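Local coordinates for antigen MTB48, Mycobacterial protein (Mycobacterium smegmatis, PDB 4WJ1) that belongs to the ESX-1 type VII secretion system as EspB and is probably involved in DNA conjugation, at least in the recipient strain, at residues R144-G149 / D225-N230; A229-L234 / D264-Y269; T34-L39 / L154-F159; D138-A143 / R238-T243. All blocks are in the same frame, centred on the assembly; numbering follows the deposited sequence.

Contact 1: R144-G149 / D225-N230; sequences RIIHSG and DKLVAN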
loop_
_atom_site.group_PDB
_atom_site.type_symbol
_atom_site.label_atom_id
_atom_site.label_comp_id
_atom_site.label_asym_id
_atom_site.label_seq_id
_atom_site.Cartn_x
_atom_site.Cartn_y
_atom_site.Cartn_z
ATOM N N ARG A 144 -24.396 23.445 -10.548
ATOM C CA ARG A 144 -24.882 22.377 -11.410
ATOM C C ARG A 144 -23.912 21.209 -11.414
ATOM O O ARG A 144 -24.302 20.054 -11.249
ATOM C CB ARG A 144 -25.082 22.908 -12.832
ATOM C CG ARG A 144 -25.847 21.997 -13.787
ATOM C CD ARG A 144 -27.178 22.643 -14.181
ATOM N NE ARG A 144 -27.018 24.082 -14.389
ATOM C CZ ARG A 144 -28.013 24.963 -14.351
ATOM N NH1 ARG A 144 -29.255 24.561 -14.107
ATOM N NH2 ARG A 144 -27.762 26.252 -14.550
ATOM N N ILE A 145 -22.636 21.522 -11.612
ATOM C CA ILE A 145 -21.594 20.510 -11.664
ATOM C C ILE A 145 -21.501 19.791 -10.327
ATOM O O ILE A 145 -21.442 18.562 -10.273
ATOM C CB ILE A 145 -20.237 21.135 -12.023
ATOM C CG1 ILE A 145 -20.221 21.554 -13.483
ATOM C CG2 ILE A 145 -19.082 20.175 -11.737
ATOM C CD1 ILE A 145 -19.059 22.425 -13.808
ATOM N N ILE A 146 -21.497 20.567 -9.245
ATOM C CA ILE A 146 -21.420 20.002 -7.904
ATOM C C ILE A 146 -22.610 19.076 -7.628
ATOM O O ILE A 146 -22.445 17.961 -7.128
ATOM C CB ILE A 146 -21.362 21.121 -6.834
ATOM C CG1 ILE A 146 -20.015 21.833 -6.903
ATOM C CG2 ILE A 146 -21.546 20.557 -5.439
ATOM C CD1 ILE A 146 -19.991 23.143 -6.170
ATOM N N HIS A 147 -23.814 19.516 -7.976
ATOM C CA HIS A 147 -24.976 18.775 -7.517
ATOM C C HIS A 147 -25.465 17.715 -8.495
ATOM O O HIS A 147 -26.293 16.885 -8.135
ATOM C CB HIS A 147 -26.084 19.748 -7.144
ATOM C CG HIS A 147 -25.807 20.468 -5.861
ATOM N ND1 HIS A 147 -26.249 20.014 -4.644
ATOM C CD2 HIS A 147 -25.073 21.586 -5.611
ATOM C CE1 HIS A 147 -25.814 20.826 -3.685
ATOM N NE2 HIS A 147 -25.102 21.783 -4.252
ATOM N N SER A 148 -24.901 17.684 -9.696
ATOM C CA SER A 148 -25.236 16.613 -10.620
ATOM C C SER A 148 -24.388 15.375 -10.317
ATOM O O SER A 148 -24.605 14.297 -10.867
ATOM C CB SER A 148 -25.048 17.065 -12.067
ATOM O OG SER A 148 -23.695 16.955 -12.445
ATOM N N GLY A 149 -23.415 15.530 -9.434
ATOM C CA GLY A 149 -22.621 14.395 -9.013
ATOM C C GLY A 149 -23.137 13.863 -7.692
ATOM O O GLY A 149 -24.318 14.027 -7.353
ATOM N N ASP A 225 -17.220 17.958 1.527
ATOM C CA ASP A 225 -18.345 18.198 2.425
ATOM C C ASP A 225 -18.541 19.693 2.649
ATOM O O ASP A 225 -19.647 20.224 2.506
ATOM C CB ASP A 225 -18.125 17.502 3.775
ATOM C CG ASP A 225 -18.398 15.997 3.725
ATOM O OD1 ASP A 225 -18.794 15.472 2.663
ATOM O OD2 ASP A 225 -18.222 15.334 4.766
ATOM N N LYS A 226 -17.456 20.368 2.998
ATOM C CA LYS A 226 -17.494 21.805 3.252
ATOM C C LYS A 226 -17.861 22.576 1.979
ATOM O O LYS A 226 -18.531 23.608 2.040
ATOM C CB LYS A 226 -16.147 22.265 3.803
ATOM C CG LYS A 226 -16.106 23.668 4.387
ATOM C CD LYS A 226 -14.925 23.789 5.356
ATOM C CE LYS A 226 -14.133 25.081 5.151
ATOM N NZ LYS A 226 -12.670 24.902 5.483
ATOM N N LEU A 227 -17.432 22.067 0.827
ATOM C CA LEU A 227 -17.732 22.722 -0.438
ATOM C C LEU A 227 -19.235 22.644 -0.690
ATOM O O LEU A 227 -19.885 23.633 -1.012
ATOM C CB LEU A 227 -16.962 22.071 -1.583
ATOM C CG LEU A 227 -17.459 22.496 -2.962
ATOM C CD1 LEU A 227 -17.061 23.931 -3.260
ATOM C CD2 LEU A 227 -16.979 21.547 -4.038
ATOM N N VAL A 228 -19.792 21.457 -0.514
ATOM C CA VAL A 228 -21.212 21.257 -0.716
ATOM C C VAL A 228 -22.031 22.116 0.255
ATOM O O VAL A 228 -23.043 22.700 -0.120
ATOM C CB VAL A 228 -21.567 19.780 -0.564
ATOM C CG1 VAL A 228 -23.086 19.593 -0.480
ATOM C CG2 VAL A 228 -20.980 19.007 -1.728
ATOM N N ALA A 229 -21.553 22.219 1.487
ATOM C CA ALA A 229 -22.202 22.999 2.534
ATOM C C ALA A 229 -22.175 24.504 2.285
ATOM O O ALA A 229 -23.166 25.187 2.519
ATOM C CB ALA A 229 -21.557 22.688 3.887
ATOM N N ASN A 230 -21.046 25.030 1.822
ATOM C CA ASN A 230 -20.930 26.473 1.675
ATOM C C ASN A 230 -21.158 26.993 0.269
ATOM O O ASN A 230 -21.295 28.196 0.080
ATOM C CB ASN A 230 -19.558 26.950 2.142
ATOM C CG ASN A 230 -19.318 26.653 3.592
ATOM O OD1 ASN A 230 -20.267 26.431 4.349
ATOM N ND2 ASN A 230 -18.044 26.632 3.997
HETATM O O HOH W 1 -23.481 23.353 -2.576
#

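Contact 2: A229-L234 / D264-Y269; sequences ANHPTL and DALEAY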
loop_
_atom_site.group_PDB
_atom_site.type_symbol
_atom_site.label_atom_id
_atom_site.label_comp_id
_atom_site.label_asym_id
_atom_site.label_seq_id
_atom_site.Cartn_x
_atom_site.Cartn_y
_atom_site.Cartn_z
ATOM N N ALA A 229 -21.553 22.219 1.487
ATOM C CA ALA A 229 -22.202 22.999 2.534
ATOM C C ALA A 229 -22.175 24.504 2.285
ATOM O O ALA A 229 -23.166 25.187 2.519
ATOM C CB ALA A 229 -21.557 22.688 3.887
ATOM N N ASN A 230 -21.046 25.030 1.822
ATOM C CA ASN A 230 -20.930 26.473 1.675
ATOM C C ASN A 230 -21.158 26.993 0.269
ATOM O O ASN A 230 -21.295 28.196 0.080
ATOM C CB ASN A 230 -19.558 26.950 2.142
ATOM C CG ASN A 230 -19.318 26.653 3.592
ATOM O OD1 ASN A 230 -20.267 26.431 4.349
ATOM N ND2 ASN A 230 -18.044 26.632 3.997
ATOM N N HIS A 231 -21.160 26.118 -0.727
ATOM C CA HIS A 231 -21.341 26.596 -2.090
ATOM C C HIS A 231 -22.822 26.753 -2.368
ATOM O O HIS A 231 -23.634 26.022 -1.814
ATOM C CB HIS A 231 -20.711 25.641 -3.099
ATOM C CG HIS A 231 -20.663 26.186 -4.489
ATOM N ND1 HIS A 231 -21.748 26.165 -5.335
ATOM C CD2 HIS A 231 -19.662 26.805 -5.169
ATOM C CE1 HIS A 231 -21.415 26.724 -6.488
ATOM N NE2 HIS A 231 -20.155 27.117 -6.411
ATOM N N PRO A 232 -23.190 27.727 -3.204
ATOM C CA PRO A 232 -24.596 27.811 -3.588
ATOM C C PRO A 232 -25.105 26.482 -4.137
ATOM O O PRO A 232 -24.382 25.775 -4.842
ATOM C CB PRO A 232 -24.589 28.898 -4.656
ATOM C CG PRO A 232 -23.480 29.805 -4.215
ATOM C CD PRO A 232 -22.423 28.890 -3.683
ATOM N N THR A 233 -26.336 26.135 -3.785
ATOM C CA THR A 233 -26.894 24.852 -4.174
ATOM C C THR A 233 -27.610 24.956 -5.497
ATOM O O THR A 233 -27.839 26.050 -6.006
ATOM C CB THR A 233 -27.873 24.328 -3.133
ATOM O OG1 THR A 233 -28.929 25.285 -2.960
ATOM C CG2 THR A 233 -27.152 24.090 -1.810
ATOM N N LEU A 234 -27.958 23.804 -6.056
ATOM C CA LEU A 234 -28.655 23.784 -7.316
ATOM C C LEU A 234 -30.042 24.355 -7.062
ATOM O O LEU A 234 -30.587 25.062 -7.899
ATOM C CB LEU A 234 -28.702 22.367 -7.898
ATOM C CG LEU A 234 -29.202 22.280 -9.342
ATOM C CD1 LEU A 234 -28.536 23.327 -10.230
ATOM C CD2 LEU A 234 -28.966 20.893 -9.904
ATOM N N ASP A 264 -15.649 31.977 -3.281
ATOM C CA ASP A 264 -15.017 31.746 -1.993
ATOM C C ASP A 264 -15.022 30.266 -1.637
ATOM O O ASP A 264 -14.017 29.742 -1.169
ATOM C CB ASP A 264 -15.697 32.569 -0.899
ATOM C CG ASP A 264 -15.467 34.066 -1.068
ATOM O OD1 ASP A 264 -14.621 34.459 -1.904
ATOM O OD2 ASP A 264 -16.131 34.852 -0.362
ATOM N N ALA A 265 -16.131 29.582 -1.889
ATOM C CA ALA A 265 -16.209 28.154 -1.587
ATOM C C ALA A 265 -15.255 27.337 -2.437
ATOM O O ALA A 265 -14.679 26.369 -1.962
ATOM C CB ALA A 265 -17.614 27.644 -1.781
ATOM N N LEU A 266 -15.103 27.710 -3.700
ATOM C CA LEU A 266 -14.255 26.947 -4.596
ATOM C C LEU A 266 -12.787 27.178 -4.231
ATOM O O LEU A 266 -11.970 26.257 -4.278
ATOM C CB LEU A 266 -14.536 27.328 -6.047
ATOM C CG LEU A 266 -15.841 26.787 -6.630
ATOM C CD1 LEU A 266 -16.257 27.584 -7.847
ATOM C CD2 LEU A 266 -15.687 25.311 -6.983
ATOM N N GLU A 267 -12.471 28.409 -3.848
ATOM C CA GLU A 267 -11.139 28.752 -3.383
ATOM C C GLU A 267 -10.799 27.953 -2.134
ATOM O O GLU A 267 -9.728 27.371 -2.031
ATOM C CB GLU A 267 -11.042 30.255 -3.108
ATOM C CG GLU A 267 -9.675 30.732 -2.622
ATOM C CD GLU A 267 -9.541 32.261 -2.637
ATOM O OE1 GLU A 267 -10.578 32.964 -2.750
ATOM O OE2 GLU A 267 -8.393 32.759 -2.544
ATOM N N ALA A 268 -11.725 27.911 -1.186
ATOM C CA ALA A 268 -11.510 27.170 0.047
ATOM C C ALA A 268 -11.362 25.685 -0.249
ATOM O O ALA A 268 -10.622 24.970 0.426
ATOM C CB ALA A 268 -12.656 27.410 1.019
ATOM N N TYR A 269 -12.072 25.225 -1.267
ATOM C CA TYR A 269 -12.028 23.825 -1.665
ATOM C C TYR A 269 -10.670 23.479 -2.290
ATOM O O TYR A 269 -10.081 22.438 -2.015
ATOM C CB TYR A 269 -13.169 23.545 -2.635
ATOM C CG TYR A 269 -13.258 22.128 -3.138
ATOM C CD1 TYR A 269 -13.226 21.043 -2.261
ATOM C CD2 TYR A 269 -13.405 21.875 -4.494
ATOM C CE1 TYR A 269 -13.323 19.751 -2.732
ATOM C CE2 TYR A 269 -13.502 20.595 -4.970
ATOM C CZ TYR A 269 -13.459 19.533 -4.089
ATOM O OH TYR A 269 -13.566 18.261 -4.596
#

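Contact 3: T34-L39 / L154-F159; sequences TKPDEL and LSMKYF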
loop_
_atom_site.group_PDB
_atom_site.type_symbol
_atom_site.label_atom_id
_atom_site.label_comp_id
_atom_site.label_asym_id
_atom_site.label_seq_id
_atom_site.Cartn_x
_atom_site.Cartn_y
_atom_site.Cartn_z
ATOM N N THR A 34 -14.871 6.366 -7.400
ATOM C CA THR A 34 -15.134 7.371 -8.421
ATOM C C THR A 34 -15.147 8.802 -7.844
ATOM O O THR A 34 -15.365 8.987 -6.647
ATOM C CB THR A 34 -16.457 7.085 -9.133
ATOM O OG1 THR A 34 -17.524 7.092 -8.185
ATOM C CG2 THR A 34 -16.405 5.732 -9.795
ATOM N N LYS A 35 -14.859 9.789 -8.701
ATOM C CA LYS A 35 -14.981 11.234 -8.408
ATOM C C LYS A 35 -16.365 11.630 -7.923
ATOM O O LYS A 35 -17.348 11.167 -8.480
ATOM C CB LYS A 35 -14.726 12.073 -9.665
ATOM C CG LYS A 35 -13.320 12.231 -10.065
ATOM C CD LYS A 35 -13.212 12.276 -11.574
ATOM C CE LYS A 35 -14.048 13.379 -12.131
ATOM N NZ LYS A 35 -13.738 13.577 -13.575
ATOM N N PRO A 36 -16.447 12.542 -6.943
ATOM C CA PRO A 36 -17.737 13.068 -6.471
ATOM C C PRO A 36 -18.390 13.978 -7.501
ATOM O O PRO A 36 -19.605 14.028 -7.574
ATOM C CB PRO A 36 -17.374 13.860 -5.209
ATOM C CG PRO A 36 -15.932 13.572 -4.935
ATOM C CD PRO A 36 -15.306 13.077 -6.183
ATOM N N ASP A 37 -17.588 14.683 -8.290
ATOM C CA ASP A 37 -18.113 15.638 -9.260
ATOM C C ASP A 37 -17.054 15.930 -10.311
ATOM O O ASP A 37 -15.948 15.402 -10.240
ATOM C CB ASP A 37 -18.546 16.934 -8.567
ATOM C CG ASP A 37 -17.408 17.585 -7.777
ATOM O OD1 ASP A 37 -16.416 18.026 -8.405
ATOM O OD2 ASP A 37 -17.504 17.659 -6.526
ATOM N N GLU A 38 -17.381 16.794 -11.263
ATOM C CA GLU A 38 -16.510 17.051 -12.411
ATOM C C GLU A 38 -15.721 18.355 -12.306
ATOM O O GLU A 38 -15.157 18.806 -13.295
ATOM C CB GLU A 38 -17.332 17.074 -13.701
ATOM C CG GLU A 38 -17.959 15.757 -14.064
ATOM C CD GLU A 38 -16.923 14.718 -14.418
ATOM O OE1 GLU A 38 -16.000 15.051 -15.186
ATOM O OE2 GLU A 38 -17.021 13.576 -13.922
ATOM N N LEU A 39 -15.694 18.971 -11.128
ATOM C CA LEU A 39 -14.853 20.143 -10.919
ATOM C C LEU A 39 -13.398 19.797 -11.191
ATOM O O LEU A 39 -12.957 18.673 -10.928
ATOM C CB LEU A 39 -14.994 20.681 -9.498
ATOM C CG LEU A 39 -16.339 21.286 -9.148
ATOM C CD1 LEU A 39 -16.407 21.536 -7.652
ATOM C CD2 LEU A 39 -16.534 22.573 -9.935
ATOM N N LEU A 154 -19.713 9.584 -1.451
ATOM C CA LEU A 154 -19.809 8.275 -0.816
ATOM C C LEU A 154 -18.772 7.284 -1.312
ATOM O O LEU A 154 -18.287 6.466 -0.530
ATOM C CB LEU A 154 -21.204 7.686 -1.025
ATOM C CG LEU A 154 -22.323 8.510 -0.395
ATOM C CD1 LEU A 154 -23.679 7.905 -0.731
ATOM C CD2 LEU A 154 -22.102 8.575 1.105
ATOM N N SER A 155 -18.465 7.329 -2.609
ATOM C CA SER A 155 -17.458 6.432 -3.176
ATOM C C SER A 155 -16.100 6.708 -2.533
ATOM O O SER A 155 -15.464 5.806 -1.985
ATOM C CB SER A 155 -17.365 6.585 -4.694
ATOM O OG SER A 155 -16.409 5.679 -5.231
HETATM N N MSE A 156 -15.692 7.973 -2.575
HETATM C CA MSE A 156 -14.451 8.407 -1.965
HETATM C C MSE A 156 -14.418 8.094 -0.480
HETATM O O MSE A 156 -13.393 7.655 0.041
HETATM C CB MSE A 156 -14.231 9.900 -2.211
HETATM C CG MSE A 156 -13.760 10.186 -3.632
HETATM SE SE MSE A 156 -12.150 9.166 -4.119
HETATM C CE MSE A 156 -11.081 9.491 -2.550
ATOM N N LYS A 157 -15.541 8.274 0.201
ATOM C CA LYS A 157 -15.580 7.980 1.630
ATOM C C LYS A 157 -15.422 6.486 1.882
ATOM O O LYS A 157 -14.795 6.084 2.849
ATOM C CB LYS A 157 -16.868 8.504 2.260
ATOM C CG LYS A 157 -16.830 10.011 2.504
ATOM C CD LYS A 157 -18.208 10.600 2.761
ATOM C CE LYS A 157 -18.102 12.084 3.094
ATOM N NZ LYS A 157 -19.410 12.795 2.922
ATOM N N TYR A 158 -15.960 5.654 1.002
ATOM C CA TYR A 158 -15.810 4.225 1.192
ATOM C C TYR A 158 -14.347 3.801 0.928
ATOM O O TYR A 158 -13.786 2.958 1.626
ATOM C CB TYR A 158 -16.755 3.467 0.285
ATOM C CG TYR A 158 -16.812 2.014 0.626
ATOM C CD1 TYR A 158 -16.909 1.610 1.946
ATOM C CD2 TYR A 158 -16.770 1.038 -0.368
ATOM C CE1 TYR A 158 -16.957 0.269 2.277
ATOM C CE2 TYR A 158 -16.812 -0.303 -0.048
ATOM C CZ TYR A 158 -16.914 -0.681 1.279
ATOM O OH TYR A 158 -16.968 -2.017 1.605
ATOM N N PHE A 159 -13.772 4.395 -0.112
ATOM C CA PHE A 159 -12.383 4.246 -0.476
ATOM C C PHE A 159 -11.529 4.591 0.730
ATOM O O PHE A 159 -10.636 3.834 1.107
ATOM C CB PHE A 159 -12.090 5.149 -1.687
ATOM C CG PHE A 159 -10.609 5.363 -2.000
ATOM C CD1 PHE A 159 -9.896 6.390 -1.398
ATOM C CD2 PHE A 159 -9.970 4.594 -2.967
ATOM C CE1 PHE A 159 -8.569 6.618 -1.721
ATOM C CE2 PHE A 159 -8.642 4.811 -3.291
ATOM C CZ PHE A 159 -7.936 5.823 -2.663
HETATM O O HOH W 2 -16.883 9.986 -4.695
#

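Contact 4: D138-A143 / R238-T243; sequences DWEAAA and REFEET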
loop_
_atom_site.group_PDB
_atom_site.type_symbol
_atom_site.label_atom_id
_atom_site.label_comp_id
_atom_site.label_asym_id
_atom_site.label_seq_id
_atom_site.Cartn_x
_atom_site.Cartn_y
_atom_site.Cartn_z
ATOM N N ASP A 138 -18.755 30.421 -13.197
ATOM C CA ASP A 138 -20.058 30.985 -12.865
ATOM C C ASP A 138 -20.734 30.147 -11.771
ATOM O O ASP A 138 -20.631 28.921 -11.784
ATOM C CB ASP A 138 -20.933 31.038 -14.110
ATOM C CG ASP A 138 -22.364 31.432 -13.800
ATOM O OD1 ASP A 138 -23.152 30.551 -13.383
ATOM O OD2 ASP A 138 -22.703 32.618 -13.995
ATOM N N TRP A 139 -21.429 30.790 -10.837
ATOM C CA TRP A 139 -21.925 30.070 -9.662
ATOM C C TRP A 139 -23.039 29.074 -9.981
ATOM O O TRP A 139 -23.113 28.012 -9.358
ATOM C CB TRP A 139 -22.398 31.044 -8.581
ATOM C CG TRP A 139 -23.672 31.788 -8.849
ATOM C CD1 TRP A 139 -23.795 33.019 -9.419
ATOM C CD2 TRP A 139 -24.998 31.375 -8.495
ATOM N NE1 TRP A 139 -25.120 33.390 -9.467
ATOM C CE2 TRP A 139 -25.877 32.399 -8.905
ATOM C CE3 TRP A 139 -25.529 30.232 -7.893
ATOM C CZ2 TRP A 139 -27.256 32.310 -8.729
ATOM C CZ3 TRP A 139 -26.909 30.150 -7.713
ATOM C CH2 TRP A 139 -27.751 31.178 -8.133
ATOM N N GLU A 140 -23.900 29.395 -10.938
ATOM C CA GLU A 140 -24.952 28.450 -11.291
ATOM C C GLU A 140 -24.310 27.269 -12.011
ATOM O O GLU A 140 -24.640 26.113 -11.743
ATOM C CB GLU A 140 -26.031 29.091 -12.156
ATOM C CG GLU A 140 -26.380 30.520 -11.763
ATOM C CD GLU A 140 -27.513 31.113 -12.606
ATOM O OE1 GLU A 140 -28.078 30.380 -13.455
ATOM O OE2 GLU A 140 -27.836 32.314 -12.420
ATOM N N ALA A 141 -23.369 27.567 -12.903
ATOM C CA ALA A 141 -22.639 26.528 -13.616
ATOM C C ALA A 141 -21.938 25.598 -12.641
ATOM O O ALA A 141 -21.918 24.387 -12.845
ATOM C CB ALA A 141 -21.636 27.140 -14.569
ATOM N N ALA A 142 -21.359 26.165 -11.586
ATOM C CA ALA A 142 -20.613 25.362 -10.628
ATOM C C ALA A 142 -21.557 24.564 -9.730
ATOM O O ALA A 142 -21.294 23.401 -9.416
ATOM C CB ALA A 142 -19.694 26.242 -9.805
ATOM N N ALA A 143 -22.655 25.190 -9.323
ATOM C CA ALA A 143 -23.662 24.517 -8.509
ATOM C C ALA A 143 -24.180 23.285 -9.247
ATOM O O ALA A 143 -24.350 22.218 -8.657
ATOM C CB ALA A 143 -24.803 25.472 -8.170
ATOM N N ARG A 238 -32.639 27.477 -8.738
ATOM C CA ARG A 238 -34.078 27.524 -8.919
ATOM C C ARG A 238 -34.653 28.701 -8.149
ATOM O O ARG A 238 -35.431 29.484 -8.684
ATOM C CB ARG A 238 -34.737 26.220 -8.460
ATOM C CG ARG A 238 -36.249 26.345 -8.296
ATOM C CD ARG A 238 -36.938 25.000 -8.138
ATOM N NE ARG A 238 -38.385 25.156 -8.265
ATOM C CZ ARG A 238 -39.218 25.336 -7.242
ATOM N NH1 ARG A 238 -38.749 25.358 -5.998
ATOM N NH2 ARG A 238 -40.524 25.485 -7.463
ATOM N N GLU A 239 -34.251 28.821 -6.890
ATOM C CA GLU A 239 -34.775 29.854 -6.016
ATOM C C GLU A 239 -34.470 31.244 -6.557
ATOM O O GLU A 239 -35.260 32.169 -6.375
ATOM C CB GLU A 239 -34.208 29.691 -4.608
ATOM C CG GLU A 239 -34.689 28.461 -3.881
ATOM C CD GLU A 239 -33.978 28.250 -2.560
ATOM O OE1 GLU A 239 -32.873 28.810 -2.377
ATOM O OE2 GLU A 239 -34.531 27.520 -1.705
ATOM N N PHE A 240 -33.340 31.389 -7.240
ATOM C CA PHE A 240 -32.977 32.684 -7.796
ATOM C C PHE A 240 -33.970 33.099 -8.863
ATOM O O PHE A 240 -34.313 34.272 -8.975
ATOM C CB PHE A 240 -31.564 32.659 -8.370
ATOM C CG PHE A 240 -31.083 34.000 -8.830
ATOM C CD1 PHE A 240 -30.651 34.942 -7.915
ATOM C CD2 PHE A 240 -31.073 34.327 -10.176
ATOM C CE1 PHE A 240 -30.212 36.186 -8.335
ATOM C CE2 PHE A 240 -30.635 35.565 -10.603
ATOM C CZ PHE A 240 -30.202 36.497 -9.681
ATOM N N GLU A 241 -34.446 32.126 -9.631
ATOM C CA GLU A 241 -35.400 32.386 -10.704
ATOM C C GLU A 241 -36.815 32.593 -10.177
ATOM O O GLU A 241 -37.506 33.538 -10.562
ATOM C CB GLU A 241 -35.384 31.235 -11.713
ATOM C CG GLU A 241 -36.037 31.584 -13.042
ATOM C CD GLU A 241 -35.023 31.730 -14.165
ATOM O OE1 GLU A 241 -33.807 31.825 -13.870
ATOM O OE2 GLU A 241 -35.449 31.763 -15.343
ATOM N N GLU A 242 -37.238 31.707 -9.285
ATOM C CA GLU A 242 -38.609 31.714 -8.792
ATOM C C GLU A 242 -38.876 32.820 -7.764
ATOM O O GLU A 242 -40.028 33.105 -7.428
ATOM C CB GLU A 242 -38.951 30.348 -8.189
ATOM C CG GLU A 242 -40.341 29.836 -8.577
ATOM C CD GLU A 242 -40.390 29.297 -10.003
ATOM O OE1 GLU A 242 -39.388 28.688 -10.454
ATOM O OE2 GLU A 242 -41.427 29.509 -10.679
ATOM N N THR A 243 -37.821 33.451 -7.268
ATOM C CA THR A 243 -37.989 34.504 -6.275
ATOM C C THR A 243 -38.525 35.776 -6.918
ATOM O O THR A 243 -38.024 36.220 -7.954
ATOM C CB THR A 243 -36.670 34.811 -5.554
ATOM O OG1 THR A 243 -36.281 33.667 -4.796
ATOM C CG2 THR A 243 -36.830 35.977 -4.604
#

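Contact 1: R144-G149 / D225-N230
Water 1 bridges H147 and V228, lying 2.6 Å from V228 O, to which it donates, and 2.8 Å from H147 NE2, which it meets at the ring edge in the imidazole plane. H231 O also lies 2.8 Å from this water O. The bridge joins helix 139-147 to the last turns of helix 187-230, both part of the helical PPE domain of EspB. V228 O is well placed for a water: the residue four positions on is P232, which has no N-H to continue the helical bonding.

Beside the water the contact is apolar, and I146 carries it with two branches. Its CB faces helix 187-230, and CG1 anti to the carbonyl carbon with CG2 anti to the backbone N (chi1 -70°) sends CD1 to L227 and CG2 to V228. CD1 reaches L227 CD2 at 4.0 Å, while CG2 meets V228 CG2 at 4.1 Å, those two side chains running past each other in opposite directions. L39 touches both I146 and L227, extending the apolar patch, and L234 packs on H147. On the other branch of V228, CG1 lies obliquely to the imidazole ring, 4.4 Å from H147 CE1.

Contact 2: A229-L234 / D264-Y269
The imidazole of H231 is enclosed on both faces and along an edge. P232 CD sits 3.2 Å above one face, offset toward the rim, and I146 of helix 139-147 covers the opposite face. The methyl of A265 comes to the ring edge, near its plane, with its CB 4.0 Å from H231 CD2, and L266 adds its CG from an oblique direction, 4.1 Å from the same CD2.

Both ring nitrogens have partners. ND1 donates to P232 O over 2.7 Å, meeting a lone pair in the carbonyl plane with the oxygen only 13° out of the ring plane; this bond, together with the hydrogen bond between NE2 and S262 of helix 248-272, fixes the rotation of the ring. CG anti to the backbone N (chi1 -170°) swings the imidazole alongside helix 248-272.

The backbones are close here because A265 offers only a methyl: its CB is 3.9 Å from H231 CA and also touches the CB of N230 at 4.4 Å. H231 is the first residue to leave the helical conformation after helix 187-230, and T233 is the N-cap of helix 234-242. The arrangement is thus a short helix-to-helix turn of the PPE domain, with its first residue wedged between helices 139-147 and 248-272.

Contact 3: T34-L39 / L154-F159
T34 and S155 are joined by a short, nearly straight bond: T34 N donates to S155 OG over 2.7 Å, with an N-H...O angle of 165°. S155 points its CB at the 34-39 loop, and OG, anti to its backbone N (chi1 -178°), reaches the T34 amide. The carbonyl of T34 is held through water 2, which donates to T34 O at 2.7 Å and accepts from M156 N at 3.2 Å; that amide belongs to the first turn of helix 154-178, where amides lack a carbonyl of a preceding helical turn. Selenomethionine M156 lays its CG against T34 O, 3.6 Å away, and P36 CD, 4.2 Å away.

Farther out, the loop is shaped by its own side chains. D37 OD1 takes the amide of L39 on its anti lone pair, closing an Asx turn just ahead of helix 40-96, and K35 makes a salt bridge to E38, NZ to OE1 3.1 Å. T42 and H224 also bond to the D37 carboxylate. The contact joins the PE and PPE portions of EspB: M156 packs on L49 of helix 40-96 and on F220 and V221 of helix 187-230, placing the loop where these two helices meet the start of helix 154-178.

Contact 4: D138-A143 / R238-T243
W139 and F240 form a T-shaped aromatic pair in which the benzene edge of the indole is directed at a face of the phenyl ring. The planes stand at 82°, and the centroids of the two six-membered rings are 5.9 Å apart. CZ2 makes the approach, 4.2 Å from F240 CG and offset toward the rim, while the adjacent CH2 touches F240 CB at 4.1 Å. With W139 CG lying between its backbone N and carbonyl carbon (chi1 72°), the indole extends toward helix 234-242. A second edge-to-face partner of the indole is W255 of helix 248-272.

Aliphatic packing comes from within the 138-143 segment, where E140 CG lies 3.4 Å above the six-membered ring of W139, over its centre. The W139-F240 pair joins the first turn of helix 139-147 to helix 234-242 toward one end of the elongated helical bundle, within the PPE domain.

Among the polar groups, D138 is the N-cap: its OD1 accepts A141 N at 3.0 Å on the anti lone pair, along with a weak bond from E140 N, so the start of the helix that presents W139 is held. Q259 takes the backbone N-H of W139. The carboxylate of E140 reaches past the indole toward the phenyl ring, with OE2 4.4 Å from F240 CD2. E140 OE1 and E241 OE1 are 5.9 Å apart, so these like-charged oxygens do not touch.

Contacts 1 and 2, with centres 7 Å apart, share A229 and N230 at the end of helix 187-230. Contact 4 uses the same helix 139-147 as contact 1, and its centre is about 13 Å from those of both contacts 1 and 2; H231 joins it to contact 2 by packing on A142 and A143. Contact 3, the one that brings in the PE portion, is tied to contact 1 by the salt bridge D225 OD1 to K157 NZ at 2.8 Å, and L39 packs on residues of contacts 1 and 2. Contacts 3 and 4 do not touch: their centres are 24 Å apart and their nearest atoms about 5 Å.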